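PDB 6GQF: protein Aster-A from Mus musculus, which carries cholesterol from the plasma membrane to the endoplasmic reticulum without vesicles, and whose sterol-binding ASTER (VASt) domain is the part in this chain. Local coordinates for residues Lys87-Pro99 against Ser108-Arg120. Numbering follows the deposited sequence.
With HC3 (25-hydroxycholesterol), chain E.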
loop_
_atom_site.group_PDB
_atom_site.type_symbol
_atom_site.label_atom_id
_atom_site.label_comp_id
_atom_site.label_asym_id
_atom_site.label_seq_id
_atom_site.Cartn_x
_atom_site.Cartn_y
_atom_site.Cartn_z
ATOM N N LYS A 87 -4.254 -19.946 10.875
ATOM C CA LYS A 87 -5.686 -20.159 11.090
ATOM C C LYS A 87 -6.524 -18.873 11.039
ATOM O O LYS A 87 -7.654 -18.888 10.546
ATOM C CB LYS A 87 -5.911 -20.848 12.441
ATOM C CG LYS A 87 -5.334 -22.255 12.541
ATOM C CD LYS A 87 -5.659 -22.892 13.889
ATOM C CE LYS A 87 -5.066 -24.288 14.014
ATOM N NZ LYS A 87 -5.335 -24.888 15.352
ATOM N N CYS A 88 -5.976 -17.772 11.554
ATOM C CA CYS A 88 -6.727 -16.519 11.678
ATOM C C CYS A 88 -6.337 -15.475 10.628
ATOM O O CYS A 88 -7.064 -14.501 10.423
ATOM C CB CYS A 88 -6.535 -15.924 13.075
ATOM S SG CYS A 88 -4.853 -15.355 13.415
ATOM N N HIS A 89 -5.193 -15.667 9.976
ATOM C CA HIS A 89 -4.769 -14.750 8.921
ATOM C C HIS A 89 -3.927 -15.438 7.842
ATOM O O HIS A 89 -3.664 -16.636 7.915
ATOM C CB HIS A 89 -3.995 -13.575 9.529
ATOM C CG HIS A 89 -2.690 -13.958 10.156
ATOM N ND1 HIS A 89 -1.628 -14.456 9.428
ATOM C CD2 HIS A 89 -2.268 -13.896 11.439
ATOM C CE1 HIS A 89 -0.615 -14.695 10.240
ATOM N NE2 HIS A 89 -0.977 -14.363 11.467
ATOM N N GLN A 90 -3.532 -14.667 6.833
ATOM C CA GLN A 90 -2.671 -15.151 5.758
ATOM C C GLN A 90 -1.587 -14.108 5.508
ATOM O O GLN A 90 -1.716 -12.969 5.956
ATOM C CB GLN A 90 -3.477 -15.415 4.479
ATOM C CG GLN A 90 -4.736 -16.257 4.687
ATOM C CD GLN A 90 -5.561 -16.416 3.416
ATOM O OE1 GLN A 90 -6.710 -15.972 3.349
ATOM N NE2 GLN A 90 -4.980 -17.059 2.408
ATOM N N ARG A 91 -0.523 -14.495 4.808
ATOM C CA ARG A 91 0.578 -13.576 4.511
ATOM C C ARG A 91 1.154 -13.820 3.128
ATOM O O ARG A 91 1.270 -14.958 2.677
ATOM C CB ARG A 91 1.698 -13.697 5.554
ATOM C CG ARG A 91 1.261 -13.396 6.981
ATOM C CD ARG A 91 2.397 -13.554 7.989
ATOM N NE ARG A 91 3.421 -12.518 7.841
ATOM C CZ ARG A 91 4.704 -12.729 7.542
ATOM N NH1 ARG A 91 5.184 -13.956 7.348
ATOM N NH2 ARG A 91 5.521 -11.692 7.442
ATOM N N ARG A 92 1.507 -12.734 2.455
ATOM C CA ARG A 92 2.276 -12.809 1.224
ATOM C C ARG A 92 3.326 -11.713 1.250
ATOM O O ARG A 92 3.336 -10.868 2.149
ATOM C CB ARG A 92 1.381 -12.676 -0.015
ATOM C CG ARG A 92 0.709 -11.317 -0.189
ATOM C CD ARG A 92 0.005 -11.201 -1.540
ATOM N NE ARG A 92 -0.583 -9.876 -1.731
ATOM C CZ ARG A 92 -1.139 -9.449 -2.863
ATOM N NH1 ARG A 92 -1.191 -10.239 -3.927
ATOM N NH2 ARG A 92 -1.643 -8.226 -2.936
ATOM N N VAL A 93 4.213 -11.744 0.264
ATOM C CA VAL A 93 5.241 -10.727 0.118
ATOM C C VAL A 93 5.351 -10.299 -1.340
ATOM O O VAL A 93 5.178 -11.110 -2.252
ATOM C CB VAL A 93 6.618 -11.223 0.618
ATOM C CG1 VAL A 93 6.668 -11.216 2.135
ATOM C CG2 VAL A 93 6.928 -12.617 0.074
ATOM N N LEU A 94 5.621 -9.013 -1.541
ATOM C CA LEU A 94 5.779 -8.436 -2.871
ATOM C C LEU A 94 7.146 -7.794 -2.979
ATOM O O LEU A 94 7.742 -7.414 -1.971
ATOM C CB LEU A 94 4.700 -7.385 -3.158
ATOM C CG LEU A 94 3.230 -7.796 -3.051
ATOM C CD1 LEU A 94 2.745 -7.895 -1.602
ATOM C CD2 LEU A 94 2.375 -6.820 -3.841
ATOM N N THR A 95 7.639 -7.665 -4.202
ATOM C CA THR A 95 8.817 -6.860 -4.441
ATOM C C THR A 95 8.695 -6.206 -5.801
ATOM O O THR A 95 8.110 -6.778 -6.721
ATOM C CB THR A 95 10.115 -7.683 -4.364
ATOM O OG1 THR A 95 11.236 -6.827 -4.614
ATOM C CG2 THR A 95 10.109 -8.823 -5.377
ATOM N N TYR A 96 9.226 -4.996 -5.921
ATOM C CA TYR A 96 9.222 -4.292 -7.191
ATOM C C TYR A 96 10.151 -3.098 -7.128
ATOM O O TYR A 96 10.429 -2.565 -6.050
ATOM C CB TYR A 96 7.806 -3.847 -7.571
ATOM C CG TYR A 96 6.980 -3.367 -6.406
ATOM C CD1 TYR A 96 7.256 -2.158 -5.781
ATOM C CD2 TYR A 96 5.922 -4.123 -5.933
ATOM C CE1 TYR A 96 6.502 -1.723 -4.709
ATOM C CE2 TYR A 96 5.163 -3.699 -4.868
ATOM C CZ TYR A 96 5.455 -2.499 -4.258
ATOM O OH TYR A 96 4.693 -2.077 -3.194
ATOM N N THR A 97 10.643 -2.708 -8.298
ATOM C CA THR A 97 11.493 -1.540 -8.441
ATOM C C THR A 97 10.624 -0.346 -8.797
ATOM O O THR A 97 9.706 -0.461 -9.609
ATOM C CB THR A 97 12.563 -1.762 -9.515
ATOM O OG1 THR A 97 13.395 -2.863 -9.129
ATOM C CG2 THR A 97 13.424 -0.505 -9.717
ATOM N N ILE A 98 10.912 0.793 -8.176
ATOM C CA ILE A 98 10.138 2.008 -8.395
ATOM C C ILE A 98 11.031 3.136 -8.886
ATOM O O ILE A 98 12.243 3.108 -8.675
ATOM C CB ILE A 98 9.416 2.471 -7.108
ATOM C CG1 ILE A 98 10.434 2.916 -6.045
ATOM C CG2 ILE A 98 8.498 1.362 -6.587
ATOM C CD1 ILE A 98 9.801 3.457 -4.782
ATOM N N PRO A 99 10.431 4.135 -9.549
ATOM C CA PRO A 99 11.144 5.359 -9.924
ATOM C C PRO A 99 11.162 6.387 -8.793
ATOM O O PRO A 99 10.190 6.476 -8.047
ATOM C CB PRO A 99 10.345 5.870 -11.122
ATOM C CG PRO A 99 8.961 5.371 -10.885
ATOM C CD PRO A 99 9.094 4.062 -10.165
ATOM N N SER A 108 15.976 5.503 -8.811
ATOM C CA SER A 108 15.167 4.296 -8.664
ATOM C C SER A 108 15.475 3.606 -7.335
ATOM O O SER A 108 16.450 3.942 -6.662
ATOM C CB SER A 108 15.408 3.334 -9.829
ATOM O OG SER A 108 16.766 2.934 -9.898
ATOM N N ALA A 109 14.627 2.652 -6.958
ATOM C CA ALA A 109 14.786 1.936 -5.696
ATOM C C ALA A 109 13.962 0.655 -5.677
ATOM O O ALA A 109 12.980 0.533 -6.402
ATOM C CB ALA A 109 14.388 2.826 -4.534
ATOM N N SER A 110 14.368 -0.294 -4.837
ATOM C CA SER A 110 13.637 -1.544 -4.666
ATOM C C SER A 110 12.710 -1.429 -3.466
ATOM O O SER A 110 13.004 -0.705 -2.514
ATOM C CB SER A 110 14.597 -2.724 -4.482
ATOM O OG SER A 110 15.348 -2.963 -5.658
ATOM N N VAL A 111 11.595 -2.149 -3.522
ATOM C CA VAL A 111 10.605 -2.126 -2.456
ATOM C C VAL A 111 10.132 -3.528 -2.137
ATOM O O VAL A 111 9.436 -4.142 -2.936
ATOM C CB VAL A 111 9.384 -1.268 -2.837
ATOM C CG1 VAL A 111 8.294 -1.368 -1.768
ATOM C CG2 VAL A 111 9.795 0.176 -3.050
ATOM N N VAL A 112 10.504 -4.024 -0.964
ATOM C CA VAL A 112 9.961 -5.277 -0.467
ATOM C C VAL A 112 8.761 -4.961 0.403
ATOM O O VAL A 112 8.847 -4.118 1.293
ATOM C CB VAL A 112 10.994 -6.065 0.335
ATOM C CG1 VAL A 112 10.360 -7.307 0.962
ATOM C CG2 VAL A 112 12.148 -6.448 -0.558
ATOM N N GLU A 113 7.648 -5.638 0.138
ATOM C CA GLU A 113 6.410 -5.405 0.871
ATOM C C GLU A 113 5.869 -6.707 1.452
ATOM O O GLU A 113 5.971 -7.761 0.830
ATOM C CB GLU A 113 5.360 -4.756 -0.041
ATOM C CG GLU A 113 4.043 -4.406 0.656
ATOM C CD GLU A 113 3.033 -3.770 -0.279
ATOM O OE1 GLU A 113 3.318 -3.685 -1.493
ATOM O OE2 GLU A 113 1.952 -3.358 0.198
ATOM N N THR A 114 5.301 -6.615 2.651
ATOM C CA THR A 114 4.683 -7.753 3.324
ATOM C C THR A 114 3.234 -7.437 3.676
ATOM O O THR A 114 2.960 -6.431 4.327
ATOM C CB THR A 114 5.443 -8.120 4.606
ATOM O OG1 THR A 114 6.839 -8.223 4.316
ATOM C CG2 THR A 114 4.952 -9.436 5.168
ATOM N N GLN A 115 2.316 -8.301 3.254
ATOM C CA GLN A 115 0.893 -8.091 3.505
ATOM C C GLN A 115 0.284 -9.227 4.317
ATOM O O GLN A 115 0.495 -10.394 4.006
ATOM C CB GLN A 115 0.136 -7.940 2.185
ATOM C CG GLN A 115 0.476 -6.670 1.433
ATOM C CD GLN A 115 -0.404 -6.467 0.220
ATOM O OE1 GLN A 115 -1.039 -7.406 -0.262
ATOM N NE2 GLN A 115 -0.456 -5.236 -0.277
ATOM N N THR A 116 -0.468 -8.868 5.357
ATOM C CA THR A 116 -1.187 -9.835 6.186
ATOM C C THR A 116 -2.697 -9.611 6.113
ATOM O O THR A 116 -3.185 -8.572 6.546
ATOM C CB THR A 116 -0.753 -9.753 7.664
ATOM O OG1 THR A 116 0.660 -9.963 7.765
ATOM C CG2 THR A 116 -1.468 -10.804 8.495
ATOM N N LEU A 117 -3.428 -10.598 5.595
ATOM C CA LEU A 117 -4.872 -10.473 5.396
ATOM C C LEU A 117 -5.667 -11.094 6.536
ATOM O O LEU A 117 -5.430 -12.233 6.925
ATOM C CB LEU A 117 -5.286 -11.132 4.074
ATOM C CG LEU A 117 -6.612 -10.684 3.441
ATOM C CD1 LEU A 117 -6.647 -11.114 1.990
ATOM C CD2 LEU A 117 -7.832 -11.239 4.167
ATOM N N PHE A 118 -6.621 -10.327 7.057
ATOM C CA PHE A 118 -7.558 -10.805 8.069
ATOM C C PHE A 118 -8.980 -10.765 7.524
ATOM O O PHE A 118 -9.497 -9.697 7.199
ATOM C CB PHE A 118 -7.468 -9.954 9.336
ATOM C CG PHE A 118 -6.082 -9.834 9.888
ATOM C CD1 PHE A 118 -5.244 -8.809 9.476
ATOM C CD2 PHE A 118 -5.617 -10.743 10.820
ATOM C CE1 PHE A 118 -3.966 -8.698 9.985
ATOM C CE2 PHE A 118 -4.343 -10.638 11.331
ATOM C CZ PHE A 118 -3.515 -9.614 10.916
ATOM N N ARG A 119 -9.612 -11.930 7.426
ATOM C CA ARG A 119 -10.971 -12.016 6.910
ATOM C C ARG A 119 -11.986 -11.668 7.996
ATOM O O ARG A 119 -12.042 -12.323 9.037
ATOM C CB ARG A 119 -11.242 -13.415 6.361
ATOM C CG ARG A 119 -10.152 -13.929 5.440
ATOM C CD ARG A 119 -10.709 -14.908 4.431
ATOM N NE ARG A 119 -11.726 -14.274 3.598
ATOM C CZ ARG A 119 -11.462 -13.522 2.535
ATOM N NH1 ARG A 119 -10.205 -13.315 2.159
ATOM N NH2 ARG A 119 -12.457 -12.979 1.845
ATOM N N ARG A 120 -12.781 -10.632 7.746
ATOM C CA ARG A 120 -13.801 -10.183 8.688
ATOM C C ARG A 120 -14.974 -9.562 7.937
ATOM O O ARG A 120 -14.856 -8.471 7.376
ATOM C CB ARG A 120 -13.221 -9.170 9.682
ATOM C CG ARG A 120 -12.337 -9.774 10.783
ATOM C CD ARG A 120 -11.559 -8.706 11.549
ATOM N NE ARG A 120 -12.389 -7.562 11.911
ATOM C CZ ARG A 120 -11.962 -6.522 12.619
ATOM N NH1 ARG A 120 -10.710 -6.477 13.055
ATOM N NH2 ARG A 120 -12.793 -5.528 12.893
HETATM C C18 HC3 E . 7.362 7.099 -1.365
HETATM C C13 HC3 E . 8.278 5.910 -1.051
HETATM C C12 HC3 E . 8.351 5.178 -2.274
HETATM C C11 HC3 E . 6.936 4.476 -2.699
HETATM C C9 HC3 E . 6.337 3.627 -1.582
HETATM C C10 HC3 E . 4.934 2.924 -2.003
HETATM C C19 HC3 E . 4.098 3.949 -2.735
HETATM C C1 HC3 E . 5.209 1.785 -2.983
HETATM C C2 HC3 E . 3.952 1.039 -3.363
HETATM C C3 HC3 E . 3.205 0.520 -2.178
HETATM O O1 HC3 E . 1.971 -0.064 -2.596
HETATM C C4 HC3 E . 2.903 1.624 -1.169
HETATM C C5 HC3 E . 4.164 2.421 -0.845
HETATM C C6 HC3 E . 4.291 3.202 0.603
HETATM C C7 HC3 E . 5.639 3.697 0.968
HETATM C C8 HC3 E . 6.234 4.477 -0.320
HETATM C C14 HC3 E . 7.580 5.056 0.037
HETATM C C15 HC3 E . 7.740 5.891 1.408
HETATM C C16 HC3 E . 9.177 6.797 1.140
HETATM C C17 HC3 E . 9.632 6.503 -0.302
HETATM C C20 HC3 E . 10.230 7.612 -1.027
HETATM C C21 HC3 E . 11.293 7.014 -1.996
HETATM C C22 HC3 E . 10.860 8.772 -0.182
HETATM C C23 HC3 E . 12.362 8.903 -0.245
HETATM C C24 HC3 E . 12.720 9.875 0.855
HETATM C C25 HC3 E . 14.096 10.448 0.619
HETATM C C26 HC3 E . 14.444 11.295 1.819
HETATM C C27 HC3 E . 15.099 9.320 0.478
HETATM O O2 HC3 E . 14.077 11.247 -0.541
#
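H89 lays one face of its imidazole against the methyl of T116, a CH-pi contact with CG2 4.0 Å from the ring centroid. From Q90 to I98 the strands pair antiparallel, beginning with Q90 N to L117 O at 3.1 Å. R91, bent at chi3 (69°), reaches along the strand to T114, where NH2 meets the CG2 methyl obliquely. On the other side of the sheet, R92, its CG between the backbone N and the carbonyl carbon (chi1 66°) and its chain extended from there, runs alongside Q115 and sets NE and NH2 each 2.9 Å from Q115 OE1; the oxygen lies in the guanidinium plane, but both nitrogens come from the same face of the amide. Q115 NE2 in turn donates to E113 OE2, which S131 also binds. With an alanine at Q115, the buried R92 guanidinium would probably lose the oxygen that takes two of its N-H groups, and E113 one of its donors. The two strands form a beta hairpin in the curved antiparallel sheet of the StAR-like fold, and the side carrying R92, L94, Y96 and I98 faces the interior. L94 CD1 packs on the Q115 amide carbon. Y96 hydrogen-bonds through OH to E113 OE1 (2.7 Å), meeting it from above the carboxylate plane; that hydroxyl also lies 3.2 Å from C3 of 25-hydroxycholesterol. Y96 CE1 rests on V111 CG1. I98 reaches the sterol with CD1, 3.4 Å from C12.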